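PDB 4GNX: putative uncharacterized protein from Ustilago maydis, which binds single-stranded DNA as part of replication protein A, of which it is probably the large, zinc-carrying subunit. Local coordinates for residues C[20-26]-C[41-46]; C[63-68]-C[99-105]; C[127-132]-C[211-215]; C[164-168]-C[198-202]; C[167-171]-C[233-237]. All coordinates share one frame; numbering follows the deposited sequence.

Contact 1: residues C[20-26]-C[41-46]; sequences ARVTSKS and FSVNLL
Ser26 keeps its OG between the backbone N and the carbonyl carbon (chi1 73°), which sets the hydroxyl oxygen opposite Ser42 N; that N-H donates to Ser26 OG over 2.7 Å at 158°. Alongside, Ser26 N donates to Ser42 O, so side chain and backbone of one serine grip both polar atoms of the other's backbone. Val22 points CG1 anti to its N (chi1 -180°). This methyl meets Val43 CG2 at 3.8 Å, the two side chains at about a right angle, while Val22 CG2 meets Leu45 CD2 at 4.0 Å. Lys25 lays its methylenes on the same valine, CG to Val43 CG2 3.9 Å, before its NZ leaves for Tyr65 O and Leu68 O. Thr23 CG2 touches Leu46 CB at 3.6 Å. In the backbone, Arg21 and Leu46 exchange two bonds. Beyond them Thr23 and Ser24 both face Asn44: Thr23 N gives to Asn44 O (3.0 Å), and Asn44 N gives to Ser24 O (2.8 Å). Two residues opposite one make a beta bulge in strand 20-25, and the pair as a whole is the antiparallel beta hairpin that opens an OB fold.

Contact 2: residues C[63-68]-C[99-105]; sequences RFYPLL and FENSTEI
Phe64 and Ile105 form the dense part: Ile105 CD1 stands over the ring face, 3.9 Å from the Phe64 centroid, a CH-pi contact 28° off the normal. Leu68 wedges in beside them, CD2 against Ile105 CG2 at 3.8 Å and CD1 against Phe99 CE2 at 4.0 Å. Phe99 also leans on Phe64, the two ring planes 68° apart. Phe64 gets there with CG anti to its carbonyl carbon (chi1 -53°), driving the ring from helix 59-64 toward strand 104-107. Leu67 CD2 packs close by, 3.9 Å from Ile105 CB. The side round Arg63 is looser and partly exposed. There Arg63 bends along its chain and brings its guanidinium to the type I turn from Glu100 to Thr103. Its NH2 donates to Thr103 O at 3.3 Å, in the plane of that carbonyl, and NH1 makes a weak bond to Glu100 O at 3.4 Å. Glu100 itself forms its salt bridge with Arg80. The chemistry is therefore divided: apolar groups bind residues 63-68 into the OB-fold interior, whereas the charge of Arg63 is probably met, across this contact, by backbone carbonyls of the turn rather than by a carboxylate.

Contact 3: residues C[127-132]-C[211-215]; sequences LESVEA and GRSLS
The 3-10 turn 127-129 of the second OB domain, ahead of strand 135-152, is clasped by Arg212 from the loop just ahead of strand 213-217. The arginine bends at chi2 (-72°), bringing its chain over the turn so that CG lies 3.7 Å from Glu128 CA and the guanidinium meets the carbonyls beyond. Arg212 NE donates to Leu127 O at 3.0 Å, reaching it from above the carbonyl plane. The turn's own Val130 N approaches Leu127 O from the opposite face, also at 3.0 Å, so one oxygen is gripped by two donors. Val130 O lies at the guanidinium edge and takes weak, bent bonds from both Arg212 NE (2.9 Å) and Arg212 NH2. In the OB fold around this site, strand 213-217 runs antiparallel to strand 198-207 and parallel to strand 174-180, the latter pairing closing the barrel. Arg212 is steadied from its own side as well, because NH1 donates to Gly211 O (2.9 Å), nearly along the C=O axis. Tyr250 packs against both Arg212 and Leu127. Toward the barrel interior the contact turns apolar and sparse: Leu127 CD2 comes within 4.4 Å of Leu214 CD2, and Leu214 rests in turn on Val204, Val206 and Leu177. Farther along the strand Ser215 packs on a thymine base of the bound DNA, while its OG is bonded to Trp180.

Contact 4: residues C[164-168]-C[198-202]; sequences ELTLV and VLAFK
Leu167 and Phe201, with Leu165 and Leu199 beside them, meet inside the OB barrel of the second domain. Strands 164-168 and 198-201 are not bonded neighbours here. Their axes pass 8.8 Å apart at 96°, and no hydrogen bond joins them, so the contact consists of inward-pointing side chains. Leu167 loses the most area to the other strand and divides its two methyls: CD1 meets Phe201 CE1 at 4.0 Å, whereas CD2 turns to Leu199 CD1 at 4.3 Å. Phe201 takes nearly as much of the contact. With CG anti to its carbonyl carbon (chi1 -69°), the ring stretches across the barrel and presents its far atoms to both leucines of the opposing strand. Leu165 CD1 lies at the edge of that ring, near its plane, and approaches from the other strand beside CZ. Leu165 and Leu167, and Leu199 and Phe201, are alternate residues of their strands, all pointing into the core. Met222 packs on both Leu165 and Phe201, Ile224 on Leu199, and Leu142 and Tyr145 on Leu165, so strands 220-224 and 135-152 join the same core. Leu165 CD1 bridges the two partners of the facing strand, 3.9 Å from Phe201 CZ and 3.9 Å from Leu199 CD1, its side chain at about a right angle to that of Leu199.

Contact 5: residues C[167-171]-C[233-237]; sequences LVDQG and VLRGW
Trp237 takes the aromatic contacts. Gln170 CA sits over one face of its six-membered ring, 4.2 Å from the centroid and 28° off the normal, a CH-pi contact, and Gln170 N lies over a face too. Val168 CG1 instead meets the ring edge, 3.7 Å from Trp237 CH2. Trp237 CG anti to the backbone N (chi1 155°) carries the indole from the helix to residues 168-170. Leu234 supplies the remaining packing: its CD2 touches Asp169 CB at 4.1 Å and lies against the Gln170 amide, with NE2 at 3.6 Å. The polar bonds stay off the interface: Gln170 OE1 goes to Arg123, Asp169 OD2 to Ile124 N. Asp169 OD1 takes Gly171 N at 2.7 Å from above the carboxylate plane, closing an Asx turn at Asp169-Gly171. The helix also lies on Ile139, Ile141 and Val198. It is the helix following the last strand of the second OB domain, docked against the outside of the barrel.

How the contacts relate
From the N terminus, contact 1 closes the first hairpin of the first OB domain, and contact 2 follows in series, tying 63-68 to the last strand of that sheet. The two touch where the rings of Phe41 and Tyr65 meet. The other contacts belong to the second domain. Contact 3 closes the long loop from 127-132 to 211-215, joining the loop before strand 135-152 to the fifth strand, and contact 4 nests inside it. Contact 5 starts from the same strand as contact 4, sharing Leu167 and Val168, but runs on to helix 229-242 and so crosses contact 3. Val198 links contacts 4 and 5 through Leu234. Contacts 2 and 5 lie about 39 Å apart, centre to centre.

Contact 1: residues C[20-26]-C[41-46]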
# COMPACT_ATOMS: atom_id res chain seq x y z
N ALA C 20 -9.09 -32.66 -10.30
CA ALA C 20 -9.34 -31.22 -10.21
C ALA C 20 -9.72 -30.57 -11.55
O ALA C 20 -9.30 -31.06 -12.61
CB ALA C 20 -8.12 -30.53 -9.64
N ARG C 21 -10.51 -29.49 -11.51
CA ARG C 21 -10.74 -28.75 -12.76
C ARG C 21 -9.90 -27.50 -12.86
O ARG C 21 -9.69 -26.81 -11.87
CB ARG C 21 -12.22 -28.49 -13.09
CG ARG C 21 -12.86 -27.28 -12.45
CD ARG C 21 -14.01 -26.71 -13.27
NE ARG C 21 -14.81 -27.68 -14.03
CZ ARG C 21 -15.65 -28.56 -13.49
NH1 ARG C 21 -15.80 -28.64 -12.17
NH2 ARG C 21 -16.34 -29.39 -14.28
N VAL C 22 -9.40 -27.24 -14.06
CA VAL C 22 -8.60 -26.06 -14.33
C VAL C 22 -9.53 -24.86 -14.37
O VAL C 22 -10.40 -24.78 -15.22
CB VAL C 22 -7.88 -26.13 -15.69
CG1 VAL C 22 -7.07 -24.87 -15.89
CG2 VAL C 22 -6.98 -27.36 -15.77
N THR C 23 -9.34 -23.93 -13.44
CA THR C 23 -10.15 -22.73 -13.41
C THR C 23 -9.52 -21.61 -14.21
O THR C 23 -10.24 -20.78 -14.75
CB THR C 23 -10.35 -22.24 -11.99
OG1 THR C 23 -9.07 -21.96 -11.43
CG2 THR C 23 -11.06 -23.29 -11.18
N SER C 24 -8.18 -21.56 -14.27
CA SER C 24 -7.50 -20.58 -15.12
C SER C 24 -6.11 -21.02 -15.50
O SER C 24 -5.49 -21.83 -14.81
CB SER C 24 -7.38 -19.23 -14.42
OG SER C 24 -6.37 -19.32 -13.43
N LYS C 25 -5.62 -20.45 -16.58
CA LYS C 25 -4.37 -20.87 -17.18
C LYS C 25 -3.62 -19.64 -17.66
O LYS C 25 -4.20 -18.74 -18.25
CB LYS C 25 -4.66 -21.81 -18.36
CG LYS C 25 -3.44 -22.31 -19.14
CD LYS C 25 -3.72 -23.61 -19.91
CE LYS C 25 -4.00 -23.37 -21.39
NZ LYS C 25 -3.62 -24.51 -22.26
N SER C 26 -2.33 -19.59 -17.38
CA SER C 26 -1.55 -18.44 -17.77
C SER C 26 -1.20 -18.58 -19.24
O SER C 26 -1.30 -19.66 -19.80
CB SER C 26 -0.26 -18.43 -16.98
OG SER C 26 0.59 -19.45 -17.47
N PHE C 41 4.56 -21.83 -17.53
CA PHE C 41 3.17 -21.45 -17.52
C PHE C 41 2.60 -21.99 -16.23
O PHE C 41 3.25 -22.76 -15.52
CB PHE C 41 2.43 -22.06 -18.72
CG PHE C 41 1.94 -23.45 -18.47
CD1 PHE C 41 0.58 -23.69 -18.28
CD2 PHE C 41 2.83 -24.51 -18.39
CE1 PHE C 41 0.12 -24.99 -18.03
CE2 PHE C 41 2.37 -25.81 -18.15
CZ PHE C 41 1.02 -26.04 -17.97
N SER C 42 1.38 -21.59 -15.94
CA SER C 42 0.76 -22.08 -14.75
C SER C 42 -0.73 -22.17 -14.91
O SER C 42 -1.34 -21.54 -15.76
CB SER C 42 1.07 -21.18 -13.56
OG SER C 42 0.44 -19.93 -13.72
N VAL C 43 -1.30 -22.97 -14.03
CA VAL C 43 -2.70 -23.28 -14.06
C VAL C 43 -3.20 -23.22 -12.63
O VAL C 43 -2.45 -23.52 -11.69
CB VAL C 43 -2.84 -24.71 -14.63
CG1 VAL C 43 -3.70 -25.59 -13.74
CG2 VAL C 43 -3.32 -24.67 -16.07
N ASN C 44 -4.44 -22.80 -12.46
CA ASN C 44 -5.06 -22.88 -11.15
C ASN C 44 -6.03 -24.05 -11.14
O ASN C 44 -6.67 -24.33 -12.15
CB ASN C 44 -5.73 -21.56 -10.74
CG ASN C 44 -4.73 -20.52 -10.23
OD1 ASN C 44 -3.51 -20.71 -10.28
ND2 ASN C 44 -5.25 -19.40 -9.74
N LEU C 45 -6.11 -24.72 -10.00
CA LEU C 45 -6.90 -25.96 -9.87
C LEU C 45 -7.83 -25.92 -8.67
O LEU C 45 -7.48 -25.39 -7.61
CB LEU C 45 -5.96 -27.16 -9.73
CG LEU C 45 -4.96 -27.36 -10.85
CD1 LEU C 45 -3.90 -28.32 -10.38
CD2 LEU C 45 -5.68 -27.90 -12.07
N LEU C 46 -9.00 -26.52 -8.84
CA LEU C 46 -10.07 -26.47 -7.85
C LEU C 46 -10.73 -27.83 -7.62
O LEU C 46 -10.99 -28.58 -8.57
CB LEU C 46 -11.14 -25.49 -8.32
CG LEU C 46 -12.49 -25.54 -7.59
CD1 LEU C 46 -12.42 -24.77 -6.28
CD2 LEU C 46 -13.61 -25.04 -8.50

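Contact 2: residues C[63-68]-C[99-105]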
# COMPACT_ATOMS: atom_id res chain seq x y z
N ARG C 63 4.96 -30.45 -22.92
CA ARG C 63 4.23 -31.64 -22.58
C ARG C 63 2.79 -31.37 -22.15
O ARG C 63 1.88 -32.10 -22.54
CB ARG C 63 4.99 -32.42 -21.50
CG ARG C 63 6.29 -33.00 -22.01
CD ARG C 63 7.02 -33.84 -20.98
NE ARG C 63 6.23 -34.97 -20.49
CZ ARG C 63 6.01 -35.23 -19.20
NH1 ARG C 63 6.52 -34.46 -18.25
NH2 ARG C 63 5.27 -36.29 -18.85
N PHE C 64 2.56 -30.32 -21.37
CA PHE C 64 1.25 -30.15 -20.74
C PHE C 64 0.43 -28.92 -21.12
O PHE C 64 -0.79 -28.93 -20.93
CB PHE C 64 1.39 -30.25 -19.23
CG PHE C 64 2.09 -31.50 -18.78
CD1 PHE C 64 1.60 -32.75 -19.13
CD2 PHE C 64 3.24 -31.43 -18.03
CE1 PHE C 64 2.25 -33.91 -18.73
CE2 PHE C 64 3.89 -32.58 -17.62
CZ PHE C 64 3.39 -33.82 -17.97
N TYR C 65 1.09 -27.88 -21.64
CA TYR C 65 0.35 -26.67 -21.99
C TYR C 65 -0.79 -27.00 -22.94
O TYR C 65 -1.94 -26.62 -22.67
CB TYR C 65 1.23 -25.56 -22.56
CG TYR C 65 0.45 -24.28 -22.77
CD1 TYR C 65 0.24 -23.38 -21.71
CD2 TYR C 65 -0.13 -23.98 -24.00
CE1 TYR C 65 -0.49 -22.21 -21.89
CE2 TYR C 65 -0.86 -22.81 -24.19
CZ TYR C 65 -1.04 -21.94 -23.13
OH TYR C 65 -1.77 -20.78 -23.30
N PRO C 66 -0.50 -27.72 -24.04
CA PRO C 66 -1.58 -28.07 -24.96
C PRO C 66 -2.63 -28.93 -24.26
O PRO C 66 -3.81 -28.76 -24.48
CB PRO C 66 -0.88 -28.89 -26.04
CG PRO C 66 0.55 -28.47 -25.97
CD PRO C 66 0.80 -28.25 -24.52
N LEU C 67 -2.17 -29.80 -23.37
CA LEU C 67 -3.01 -30.80 -22.73
C LEU C 67 -4.07 -30.26 -21.75
O LEU C 67 -5.10 -30.89 -21.56
CB LEU C 67 -2.11 -31.82 -22.02
CG LEU C 67 -2.69 -33.06 -21.33
CD1 LEU C 67 -3.62 -33.85 -22.24
CD2 LEU C 67 -1.55 -33.93 -20.83
N LEU C 68 -3.80 -29.12 -21.13
CA LEU C 68 -4.70 -28.64 -20.07
C LEU C 68 -5.54 -27.47 -20.55
O LEU C 68 -5.01 -26.47 -21.03
CB LEU C 68 -3.90 -28.25 -18.82
CG LEU C 68 -3.15 -29.33 -18.03
CD1 LEU C 68 -2.11 -28.68 -17.14
CD2 LEU C 68 -4.11 -30.18 -17.21
N PHE C 99 5.14 -29.28 -12.03
CA PHE C 99 5.18 -30.42 -12.90
C PHE C 99 6.61 -30.81 -13.20
O PHE C 99 7.41 -30.01 -13.70
CB PHE C 99 4.44 -30.13 -14.20
CG PHE C 99 3.00 -29.77 -14.02
CD1 PHE C 99 2.22 -30.37 -13.03
CD2 PHE C 99 2.40 -28.85 -14.88
CE1 PHE C 99 0.88 -30.05 -12.88
CE2 PHE C 99 1.06 -28.52 -14.74
CZ PHE C 99 0.30 -29.12 -13.74
N GLU C 100 6.93 -32.06 -12.86
CA GLU C 100 8.18 -32.69 -13.25
C GLU C 100 7.94 -33.59 -14.47
O GLU C 100 6.80 -33.75 -14.92
CB GLU C 100 8.78 -33.47 -12.06
CG GLU C 100 7.78 -34.35 -11.32
CD GLU C 100 8.34 -35.00 -10.06
OE1 GLU C 100 9.58 -35.13 -9.93
OE2 GLU C 100 7.52 -35.40 -9.19
N ASN C 101 9.01 -34.16 -15.02
CA ASN C 101 8.87 -35.02 -16.19
C ASN C 101 8.10 -36.32 -15.95
O ASN C 101 7.46 -36.82 -16.87
CB ASN C 101 10.23 -35.28 -16.84
CG ASN C 101 10.64 -34.15 -17.76
OD1 ASN C 101 11.80 -34.05 -18.14
ND2 ASN C 101 9.68 -33.29 -18.12
N SER C 102 8.12 -36.82 -14.73
CA SER C 102 7.34 -38.01 -14.36
C SER C 102 5.82 -37.75 -14.26
O SER C 102 5.05 -38.67 -13.98
CB SER C 102 7.85 -38.57 -13.04
OG SER C 102 7.13 -38.03 -11.94
N THR C 103 5.40 -36.50 -14.45
CA THR C 103 4.03 -36.10 -14.16
C THR C 103 3.01 -36.71 -15.13
O THR C 103 3.15 -36.62 -16.35
CB THR C 103 3.90 -34.56 -14.05
OG1 THR C 103 4.58 -34.11 -12.88
CG2 THR C 103 2.44 -34.12 -13.94
N GLU C 104 1.98 -37.33 -14.55
CA GLU C 104 0.88 -37.95 -15.27
C GLU C 104 -0.35 -37.05 -15.23
O GLU C 104 -0.85 -36.71 -14.15
CB GLU C 104 0.53 -39.29 -14.64
CG GLU C 104 1.47 -40.45 -14.95
CD GLU C 104 0.94 -41.39 -16.04
OE1 GLU C 104 0.05 -40.99 -16.83
OE2 GLU C 104 1.43 -42.54 -16.11
N ILE C 105 -0.83 -36.68 -16.42
CA ILE C 105 -2.11 -35.98 -16.58
C ILE C 105 -2.98 -36.74 -17.58
O ILE C 105 -2.57 -37.00 -18.73
CB ILE C 105 -1.93 -34.52 -17.03
CG1 ILE C 105 -1.10 -33.75 -16.01
CG2 ILE C 105 -3.28 -33.86 -17.25
CD1 ILE C 105 -0.68 -32.37 -16.46

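Contact 3: residues C[127-132]-C[211-215]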
# COMPACT_ATOMS: atom_id res chain seq x y z
N LEU C 127 -21.27 -1.40 -10.59
CA LEU C 127 -19.81 -1.37 -10.51
C LEU C 127 -19.28 -0.16 -9.80
O LEU C 127 -18.21 -0.21 -9.19
CB LEU C 127 -19.19 -1.42 -11.90
CG LEU C 127 -19.31 -2.72 -12.70
CD1 LEU C 127 -19.03 -2.45 -14.17
CD2 LEU C 127 -18.38 -3.80 -12.17
N GLU C 128 -20.00 0.95 -9.89
CA GLU C 128 -19.54 2.18 -9.27
C GLU C 128 -19.52 2.07 -7.74
O GLU C 128 -18.92 2.90 -7.07
CB GLU C 128 -20.34 3.39 -9.76
CG GLU C 128 -21.84 3.18 -9.86
CD GLU C 128 -22.57 4.39 -10.46
OE1 GLU C 128 -22.05 5.00 -11.42
OE2 GLU C 128 -23.68 4.72 -9.97
N SER C 129 -20.15 1.03 -7.21
CA SER C 129 -20.14 0.75 -5.77
C SER C 129 -18.96 -0.15 -5.33
O SER C 129 -18.60 -0.18 -4.16
CB SER C 129 -21.48 0.16 -5.31
OG SER C 129 -21.66 -1.15 -5.83
N VAL C 130 -18.39 -0.89 -6.28
CA VAL C 130 -17.16 -1.67 -6.07
C VAL C 130 -15.96 -0.73 -6.09
O VAL C 130 -15.88 0.15 -6.95
CB VAL C 130 -16.95 -2.72 -7.19
CG1 VAL C 130 -15.66 -3.50 -6.98
CG2 VAL C 130 -18.15 -3.66 -7.31
N GLU C 131 -15.03 -0.91 -5.16
CA GLU C 131 -13.86 -0.05 -5.13
C GLU C 131 -12.74 -0.54 -6.05
O GLU C 131 -12.66 -1.73 -6.37
CB GLU C 131 -13.36 0.14 -3.71
CG GLU C 131 -13.27 -1.14 -2.91
CD GLU C 131 -13.58 -0.93 -1.45
OE1 GLU C 131 -12.95 -0.03 -0.83
OE2 GLU C 131 -14.45 -1.65 -0.91
N ALA C 132 -11.90 0.40 -6.47
CA ALA C 132 -10.83 0.12 -7.42
C ALA C 132 -9.85 -0.95 -6.93
O ALA C 132 -9.85 -1.33 -5.75
CB ALA C 132 -10.10 1.41 -7.77
N GLY C 211 -14.53 6.76 -14.68
CA GLY C 211 -15.46 6.44 -13.60
C GLY C 211 -15.26 5.02 -13.11
O GLY C 211 -14.89 4.81 -11.94
N ARG C 212 -15.52 4.06 -14.00
CA ARG C 212 -15.31 2.63 -13.76
C ARG C 212 -14.96 1.92 -15.05
O ARG C 212 -15.61 2.12 -16.08
CB ARG C 212 -16.55 2.00 -13.13
CG ARG C 212 -16.72 2.29 -11.64
CD ARG C 212 -15.69 1.53 -10.83
NE ARG C 212 -15.86 1.69 -9.38
CZ ARG C 212 -15.35 2.68 -8.67
NH1 ARG C 212 -14.64 3.64 -9.25
NH2 ARG C 212 -15.56 2.73 -7.36
N SER C 213 -13.91 1.10 -15.00
CA SER C 213 -13.50 0.28 -16.13
C SER C 213 -12.86 -1.02 -15.66
O SER C 213 -12.48 -1.15 -14.48
CB SER C 213 -12.55 1.05 -17.05
OG SER C 213 -11.38 1.44 -16.36
N LEU C 214 -12.74 -1.98 -16.57
CA LEU C 214 -12.32 -3.34 -16.23
C LEU C 214 -11.04 -3.78 -16.92
O LEU C 214 -10.73 -3.33 -18.03
CB LEU C 214 -13.43 -4.34 -16.53
CG LEU C 214 -14.73 -4.09 -15.78
CD1 LEU C 214 -15.83 -5.02 -16.30
CD2 LEU C 214 -14.55 -4.21 -14.28
N SER C 215 -10.31 -4.65 -16.25
CA SER C 215 -9.10 -5.24 -16.78
C SER C 215 -8.96 -6.66 -16.26
O SER C 215 -9.37 -6.96 -15.14
CB SER C 215 -7.89 -4.42 -16.36
OG SER C 215 -6.70 -5.17 -16.53

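Contact 4: residues C[164-168]-C[198-202]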
# COMPACT_ATOMS: atom_id res chain seq x y z
N GLU C 164 -9.57 -3.84 -26.26
CA GLU C 164 -10.70 -3.37 -25.47
C GLU C 164 -12.04 -3.82 -26.00
O GLU C 164 -12.29 -3.74 -27.20
CB GLU C 164 -10.67 -1.84 -25.36
CG GLU C 164 -9.62 -1.37 -24.38
CD GLU C 164 -9.86 0.03 -23.88
OE1 GLU C 164 -10.87 0.65 -24.27
OE2 GLU C 164 -9.02 0.52 -23.08
N LEU C 165 -12.89 -4.29 -25.09
CA LEU C 165 -14.24 -4.73 -25.41
C LEU C 165 -15.23 -3.80 -24.74
O LEU C 165 -14.97 -3.29 -23.65
CB LEU C 165 -14.50 -6.15 -24.89
CG LEU C 165 -13.40 -7.21 -24.77
CD1 LEU C 165 -13.97 -8.44 -24.11
CD2 LEU C 165 -12.79 -7.57 -26.12
N THR C 166 -16.38 -3.60 -25.38
CA THR C 166 -17.47 -2.85 -24.77
C THR C 166 -18.56 -3.84 -24.33
O THR C 166 -19.09 -4.60 -25.15
CB THR C 166 -18.05 -1.79 -25.73
OG1 THR C 166 -16.99 -1.03 -26.30
CG2 THR C 166 -18.99 -0.84 -24.99
N LEU C 167 -18.88 -3.83 -23.04
CA LEU C 167 -19.88 -4.73 -22.47
C LEU C 167 -21.08 -3.96 -22.03
O LEU C 167 -20.95 -2.82 -21.59
CB LEU C 167 -19.30 -5.50 -21.29
CG LEU C 167 -18.05 -6.31 -21.60
CD1 LEU C 167 -17.41 -6.74 -20.30
CD2 LEU C 167 -18.38 -7.50 -22.48
N VAL C 168 -22.25 -4.59 -22.13
CA VAL C 168 -23.54 -3.94 -21.89
C VAL C 168 -24.48 -4.90 -21.14
O VAL C 168 -24.47 -6.11 -21.40
CB VAL C 168 -24.17 -3.50 -23.23
CG1 VAL C 168 -25.67 -3.32 -23.11
CG2 VAL C 168 -23.53 -2.23 -23.75
N VAL C 198 -22.74 -13.45 -25.59
CA VAL C 198 -22.65 -13.17 -24.17
C VAL C 198 -21.25 -13.57 -23.72
O VAL C 198 -20.76 -14.65 -24.08
CB VAL C 198 -23.72 -13.91 -23.34
CG1 VAL C 198 -23.62 -13.50 -21.87
CG2 VAL C 198 -25.11 -13.62 -23.88
N LEU C 199 -20.62 -12.70 -22.94
CA LEU C 199 -19.33 -13.01 -22.33
C LEU C 199 -19.43 -12.96 -20.82
O LEU C 199 -20.01 -12.03 -20.25
CB LEU C 199 -18.27 -12.03 -22.78
CG LEU C 199 -18.00 -11.96 -24.28
CD1 LEU C 199 -16.86 -10.98 -24.55
CD2 LEU C 199 -17.69 -13.33 -24.86
N ALA C 200 -18.85 -13.98 -20.18
CA ALA C 200 -18.90 -14.13 -18.72
C ALA C 200 -17.50 -14.07 -18.12
O ALA C 200 -16.61 -14.83 -18.50
CB ALA C 200 -19.58 -15.44 -18.36
N PHE C 201 -17.31 -13.17 -17.16
CA PHE C 201 -15.99 -12.95 -16.58
C PHE C 201 -15.89 -13.32 -15.11
O PHE C 201 -16.73 -12.91 -14.29
CB PHE C 201 -15.58 -11.50 -16.79
CG PHE C 201 -15.29 -11.16 -18.22
CD1 PHE C 201 -16.31 -10.77 -19.07
CD2 PHE C 201 -13.99 -11.24 -18.71
CE1 PHE C 201 -16.04 -10.45 -20.40
CE2 PHE C 201 -13.72 -10.92 -20.04
CZ PHE C 201 -14.75 -10.53 -20.89
N LYS C 202 -14.86 -14.11 -14.78
CA LYS C 202 -14.53 -14.44 -13.39
C LYS C 202 -13.22 -13.77 -12.97
O LYS C 202 -12.22 -13.85 -13.68
CB LYS C 202 -14.45 -15.96 -13.17
CG LYS C 202 -15.05 -16.42 -11.84
CD LYS C 202 -14.04 -16.39 -10.71
CE LYS C 202 -14.61 -15.73 -9.46
NZ LYS C 202 -15.92 -16.29 -9.06

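Contact 5: residues C[167-171]-C[233-237]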
# COMPACT_ATOMS: atom_id res chain seq x y z
N LEU C 167 -18.88 -3.83 -23.04
CA LEU C 167 -19.88 -4.73 -22.47
C LEU C 167 -21.08 -3.96 -22.03
O LEU C 167 -20.95 -2.82 -21.59
CB LEU C 167 -19.30 -5.50 -21.29
CG LEU C 167 -18.05 -6.31 -21.60
CD1 LEU C 167 -17.41 -6.74 -20.30
CD2 LEU C 167 -18.38 -7.50 -22.48
N VAL C 168 -22.25 -4.59 -22.13
CA VAL C 168 -23.54 -3.94 -21.89
C VAL C 168 -24.48 -4.90 -21.14
O VAL C 168 -24.47 -6.11 -21.40
CB VAL C 168 -24.17 -3.50 -23.23
CG1 VAL C 168 -25.67 -3.32 -23.11
CG2 VAL C 168 -23.53 -2.23 -23.75
N ASP C 169 -25.27 -4.37 -20.21
CA ASP C 169 -26.36 -5.14 -19.62
C ASP C 169 -27.69 -4.37 -19.47
O ASP C 169 -27.78 -3.19 -19.85
CB ASP C 169 -25.93 -5.84 -18.31
CG ASP C 169 -25.90 -4.91 -17.09
OD1 ASP C 169 -26.43 -3.78 -17.14
OD2 ASP C 169 -25.32 -5.33 -16.07
N GLN C 170 -28.70 -5.04 -18.91
CA GLN C 170 -30.05 -4.49 -18.72
C GLN C 170 -30.02 -3.10 -18.10
O GLN C 170 -30.95 -2.32 -18.27
CB GLN C 170 -30.91 -5.42 -17.85
CG GLN C 170 -30.87 -6.90 -18.22
CD GLN C 170 -29.72 -7.66 -17.55
OE1 GLN C 170 -28.70 -7.08 -17.18
NE2 GLN C 170 -29.88 -8.97 -17.41
N GLY C 171 -28.94 -2.80 -17.37
CA GLY C 171 -28.76 -1.50 -16.74
C GLY C 171 -28.68 -0.35 -17.72
O GLY C 171 -28.76 0.81 -17.32
N VAL C 233 -30.89 -15.13 -20.41
CA VAL C 233 -31.66 -13.93 -20.06
C VAL C 233 -31.19 -12.73 -20.89
O VAL C 233 -32.02 -11.99 -21.43
CB VAL C 233 -31.57 -13.62 -18.55
CG1 VAL C 233 -32.19 -12.27 -18.22
CG2 VAL C 233 -32.26 -14.72 -17.75
N LEU C 234 -29.87 -12.55 -20.99
CA LEU C 234 -29.26 -11.48 -21.80
C LEU C 234 -29.46 -11.69 -23.30
O LEU C 234 -29.83 -10.76 -24.02
CB LEU C 234 -27.76 -11.35 -21.48
CG LEU C 234 -27.36 -10.78 -20.11
CD1 LEU C 234 -25.95 -11.21 -19.75
CD2 LEU C 234 -27.49 -9.26 -20.06
N ARG C 235 -29.22 -12.92 -23.76
CA ARG C 235 -29.50 -13.32 -25.13
C ARG C 235 -30.95 -12.96 -25.49
O ARG C 235 -31.19 -12.25 -26.46
CB ARG C 235 -29.24 -14.82 -25.33
CG ARG C 235 -29.71 -15.39 -26.67
CD ARG C 235 -28.64 -15.30 -27.75
NE ARG C 235 -28.47 -13.94 -28.26
CZ ARG C 235 -27.36 -13.23 -28.15
NH1 ARG C 235 -26.29 -13.73 -27.55
NH2 ARG C 235 -27.31 -12.00 -28.64
N GLY C 236 -31.89 -13.44 -24.68
CA GLY C 236 -33.31 -13.14 -24.87
C GLY C 236 -33.58 -11.65 -24.82
O GLY C 236 -34.28 -11.11 -25.68
N TRP C 237 -33.01 -10.99 -23.82
CA TRP C 237 -33.20 -9.55 -23.63
C TRP C 237 -32.67 -8.74 -24.76
O TRP C 237 -33.39 -7.92 -25.34
CB TRP C 237 -32.59 -9.10 -22.31
CG TRP C 237 -32.21 -7.65 -22.30
CD1 TRP C 237 -33.05 -6.55 -22.16
CD2 TRP C 237 -30.86 -7.08 -22.46
NE1 TRP C 237 -32.34 -5.38 -22.21
CE2 TRP C 237 -31.02 -5.62 -22.39
CE3 TRP C 237 -29.60 -7.61 -22.64
CZ2 TRP C 237 -29.95 -4.76 -22.49
CZ3 TRP C 237 -28.52 -6.73 -22.75
CH2 TRP C 237 -28.69 -5.34 -22.67